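Local coordinates for protein succinate dehydrogenase subunit D (Mycolicibacterium smegmatis MC2 51, PDB 6LUM) that probably forms, with a partner membrane subunit, the haem-bearing transmembrane part of succinate dehydrogenase that passes electrons from succinate oxidation to menaquinone, at residues W96-L101 with V147-D152. Sequence-based numbering, arbitrary orientation.
With HEM (protoporphyrin IX containing Fe), chain S; MQ9 (menaquinone-9), chain C.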
loop_
_atom_site.group_PDB
_atom_site.type_symbol
_atom_site.label_atom_id
_atom_site.label_comp_id
_atom_site.label_asym_id
_atom_site.label_seq_id
_atom_site.Cartn_x
_atom_site.Cartn_y
_atom_site.Cartn_z
ATOM N N TRP B 96 -39.593 29.089 17.115
ATOM C CA TRP B 96 -38.585 30.033 16.658
ATOM C C TRP B 96 -37.428 30.115 17.636
ATOM O O TRP B 96 -36.266 30.047 17.237
ATOM C CB TRP B 96 -39.234 31.395 16.461
ATOM C CG TRP B 96 -38.361 32.482 15.949
ATOM C CD1 TRP B 96 -37.272 33.016 16.556
ATOM C CD2 TRP B 96 -38.543 33.216 14.745
ATOM N NE1 TRP B 96 -36.749 34.017 15.795
ATOM C CE2 TRP B 96 -37.518 34.161 14.674
ATOM C CE3 TRP B 96 -39.468 33.155 13.710
ATOM C CZ2 TRP B 96 -37.398 35.042 13.616
ATOM C CZ3 TRP B 96 -39.339 34.025 12.660
ATOM C CH2 TRP B 96 -38.316 34.955 12.620
ATOM N N ASP B 97 -37.724 30.242 18.930
ATOM C CA ASP B 97 -36.653 30.353 19.916
ATOM C C ASP B 97 -35.915 29.042 20.119
ATOM O O ASP B 97 -34.716 29.054 20.385
ATOM C CB ASP B 97 -37.202 30.838 21.239
ATOM C CG ASP B 97 -37.623 32.264 21.189
ATOM O OD1 ASP B 97 -36.869 33.086 20.651
ATOM O OD2 ASP B 97 -38.713 32.571 21.689
ATOM N N MET B 98 -36.589 27.902 19.993
ATOM C CA MET B 98 -35.856 26.646 20.100
ATOM C C MET B 98 -34.897 26.458 18.936
ATOM O O MET B 98 -33.742 26.058 19.133
ATOM C CB MET B 98 -36.815 25.476 20.178
ATOM C CG MET B 98 -36.139 24.183 20.553
ATOM S SD MET B 98 -35.461 24.190 22.209
ATOM C CE MET B 98 -36.384 22.872 22.944
ATOM N N ALA B 99 -35.353 26.731 17.714
ATOM C CA ALA B 99 -34.470 26.653 16.561
ATOM C C ALA B 99 -33.334 27.649 16.673
ATOM O O ALA B 99 -32.192 27.332 16.338
ATOM C CB ALA B 99 -35.257 26.894 15.286
ATOM N N LEU B 100 -33.622 28.862 17.138
ATOM C CA LEU B 100 -32.572 29.850 17.325
ATOM C C LEU B 100 -31.523 29.353 18.304
ATOM O O LEU B 100 -30.329 29.404 18.015
ATOM C CB LEU B 100 -33.187 31.164 17.791
ATOM C CG LEU B 100 -32.326 32.387 18.054
ATOM C CD1 LEU B 100 -31.397 32.640 16.925
ATOM C CD2 LEU B 100 -33.214 33.552 18.242
ATOM N N LEU B 101 -31.945 28.833 19.455
ATOM C CA LEU B 101 -30.991 28.331 20.440
ATOM C C LEU B 101 -30.122 27.231 19.865
ATOM O O LEU B 101 -28.896 27.283 19.962
ATOM C CB LEU B 101 -31.727 27.824 21.673
ATOM C CG LEU B 101 -30.912 27.089 22.729
ATOM C CD1 LEU B 101 -30.250 28.053 23.658
ATOM C CD2 LEU B 101 -31.821 26.199 23.490
ATOM N N VAL B 147 -35.595 25.536 29.941
ATOM C CA VAL B 147 -36.435 26.713 30.143
ATOM C C VAL B 147 -37.536 26.788 29.097
ATOM O O VAL B 147 -38.680 27.126 29.407
ATOM C CB VAL B 147 -35.572 27.982 30.146
ATOM C CG1 VAL B 147 -36.431 29.192 30.304
ATOM C CG2 VAL B 147 -34.592 27.905 31.258
ATOM N N LEU B 148 -37.219 26.480 27.844
ATOM C CA LEU B 148 -38.251 26.515 26.816
ATOM C C LEU B 148 -39.293 25.430 27.025
ATOM O O LEU B 148 -40.494 25.696 26.953
ATOM C CB LEU B 148 -37.627 26.388 25.435
ATOM C CG LEU B 148 -37.084 27.649 24.810
ATOM C CD1 LEU B 148 -36.150 27.267 23.735
ATOM C CD2 LEU B 148 -38.259 28.329 24.210
ATOM N N VAL B 149 -38.861 24.198 27.270
ATOM C CA VAL B 149 -39.809 23.096 27.316
ATOM C C VAL B 149 -40.715 23.206 28.531
ATOM O O VAL B 149 -41.928 23.013 28.429
ATOM C CB VAL B 149 -39.063 21.754 27.289
ATOM C CG1 VAL B 149 -40.019 20.629 27.524
ATOM C CG2 VAL B 149 -38.375 21.572 25.973
ATOM N N THR B 150 -40.159 23.532 29.694
ATOM C CA THR B 150 -40.895 23.432 30.950
ATOM C C THR B 150 -41.351 24.775 31.484
ATOM O O THR B 150 -41.334 24.976 32.693
ATOM C CB THR B 150 -40.040 22.750 31.996
ATOM O OG1 THR B 150 -38.933 23.594 32.282
ATOM C CG2 THR B 150 -39.515 21.474 31.476
ATOM N N PHE B 151 -41.756 25.712 30.644
ATOM C CA PHE B 151 -42.119 27.045 31.096
ATOM C C PHE B 151 -43.615 27.114 31.351
ATOM O O PHE B 151 -44.410 26.572 30.579
ATOM C CB PHE B 151 -41.699 28.087 30.062
ATOM C CG PHE B 151 -42.316 29.440 30.260
ATOM C CD1 PHE B 151 -41.774 30.341 31.149
ATOM C CD2 PHE B 151 -43.414 29.830 29.523
ATOM C CE1 PHE B 151 -42.328 31.579 31.314
ATOM C CE2 PHE B 151 -43.968 31.064 29.697
ATOM C CZ PHE B 151 -43.421 31.936 30.592
ATOM N N ASP B 152 -43.995 27.772 32.442
ATOM C CA ASP B 152 -45.395 27.988 32.773
ATOM C C ASP B 152 -45.580 29.420 33.238
ATOM O O ASP B 152 -44.881 29.873 34.148
ATOM C CB ASP B 152 -45.863 27.026 33.859
ATOM C CG ASP B 152 -44.905 26.962 35.015
ATOM O OD1 ASP B 152 -43.788 27.491 34.866
ATOM O OD2 ASP B 152 -45.260 26.390 36.067
HETATM C CHA HEM S . -33.996 34.772 24.419
HETATM C CHB HEM S . -33.759 39.581 24.380
HETATM C CHC HEM S . -30.191 39.277 21.229
HETATM C CHD HEM S . -30.763 34.486 20.954
HETATM C C1A HEM S . -34.196 36.115 24.518
HETATM C C2A HEM S . -35.480 36.588 24.963
HETATM C C3A HEM S . -35.410 37.904 24.961
HETATM C C4A HEM S . -34.094 38.267 24.506
HETATM C CMA HEM S . -36.471 38.947 25.344
HETATM C CAA HEM S . -36.611 35.598 25.346
HETATM C CBA HEM S . -38.047 36.088 25.215
HETATM C CGA HEM S . -38.692 35.562 23.973
HETATM O O1A HEM S . -39.758 36.083 23.581
HETATM O O2A HEM S . -38.138 34.629 23.365
HETATM C C1B HEM S . -32.755 39.926 23.548
HETATM C C2B HEM S . -32.250 41.245 23.375
HETATM C C3B HEM S . -31.257 41.170 22.493
HETATM C C4B HEM S . -31.106 39.785 22.112
HETATM C CMB HEM S . -32.848 42.458 24.108
HETATM C CAB HEM S . -30.355 42.293 21.953
HETATM C CBB HEM S . -30.193 43.455 22.582
HETATM C C1C HEM S . -30.043 37.954 20.898
HETATM C C2C HEM S . -29.056 37.431 19.993
HETATM C C3C HEM S . -29.225 36.108 19.919
HETATM C C4C HEM S . -30.305 35.762 20.784
HETATM C CMC HEM S . -28.030 38.322 19.271
HETATM C CAC HEM S . -28.472 35.025 19.128
HETATM C CBC HEM S . -27.344 35.243 18.459
HETATM C C1D HEM S . -31.687 34.116 21.879
HETATM C C2D HEM S . -32.123 32.790 22.183
HETATM C C3D HEM S . -33.024 32.846 23.144
HETATM C C4D HEM S . -33.189 34.231 23.475
HETATM C CMD HEM S . -31.609 31.530 21.506
HETATM C CAD HEM S . -33.753 31.654 23.780
HETATM C CBD HEM S . -33.423 31.620 25.262
HETATM C CGD HEM S . -33.779 30.288 25.828
HETATM O O1D HEM S . -33.690 30.119 27.061
HETATM O O2D HEM S . -34.157 29.404 25.037
HETATM N NA HEM S . -33.282 37.148 24.265
HETATM N NB HEM S . -32.044 39.045 22.778
HETATM N NC HEM S . -30.796 36.904 21.361
HETATM N ND HEM S . -32.368 34.981 22.680
HETATM FE FE HEM S . -32.083 37.012 22.804
HETATM C C5 MQ9 C . -39.875 20.181 21.121
HETATM C C5M MQ9 C . -39.857 18.648 21.083
HETATM C C4 MQ9 C . -40.462 20.831 22.224
HETATM O O4 MQ9 C . -41.042 20.065 23.303
HETATM C C3 MQ9 C . -40.495 22.230 22.293
HETATM C C2 MQ9 C . -39.957 22.958 21.285
HETATM C C1 MQ9 C . -39.366 22.301 20.167
HETATM O O1 MQ9 C . -38.790 23.060 19.093
HETATM C C6 MQ9 C . -39.334 20.917 20.098
HETATM C C3A MQ9 C . -41.114 22.884 23.460
HETATM C C3B MQ9 C . -41.141 24.302 23.528
HETATM C C3C MQ9 C . -40.589 25.045 22.504
HETATM C C3D MQ9 C . -39.986 24.396 21.356
HETATM C C7 MQ9 C . -38.674 20.236 18.886
HETATM C C8 MQ9 C . -37.169 19.841 19.251
HETATM C C9 MQ9 C . -36.009 20.275 18.278
HETATM C C10 MQ9 C . -34.719 19.996 18.935
HETATM C C11 MQ9 C . -36.061 21.779 17.896
HETATM C C12 MQ9 C . -34.660 22.272 17.450
HETATM C C13 MQ9 C . -34.594 22.668 15.907
HETATM C C14 MQ9 C . -33.522 21.901 15.107
HETATM C C15 MQ9 C . -32.535 21.202 16.037
HETATM C C16 MQ9 C . -32.772 22.866 14.243
#
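Met-98 and Leu-148 mark where helix 91-119 meets the C-terminal end of helix 123-149, their CA atoms 7.1 Å apart, and segment 147-152 leaves helical geometry from Thr-150. Leu-148 faces helix 91-119, and its two methyls touch different residues: CD1 lies 3.5 Å from Met-98 SD, CD2 4.0 Å from Asp-97 CB. Leu-101 CD2 adds a looser touch, 4.5 Å from Leu-148 CD1. With CG anti to the backbone N (chi1 -169°) and bends further out, the flexible Met-98 thioether turns over to the other helix, where CE reaches CG2 of Val-149, a short, apolar side chain that can meet both the thioether methyl and the quinone ring system. Both helices belong to the transmembrane bundle of the succinate dehydrogenase/fumarate reductase family, and this junction lies between a haem and a menaquinone. On the quinone side, Met-98 CG lies 3.2 Å from O1 of the menaquinone, and Val-149 CG2 approaches C3A of its ring system. An alanine in place of Met-98 would probably leave Leu-148 CD1 and Val-149 CG2 without their thioether neighbour and thin the packing beside O1. On the haem side, Leu-148 CD1 lies against O2D of one propionate, and the porphyrin methyl CMD lies against Leu-100 CG and Leu-101 CB, apolar groups that suit a methyl. Asp-97 supplies the polar group here: its OD2 accepts a hydrogen bond from Trp-88 NE1 and lies 2.7 Å from O2A of the other propionate, consistent with one of the two acid groups carrying a proton.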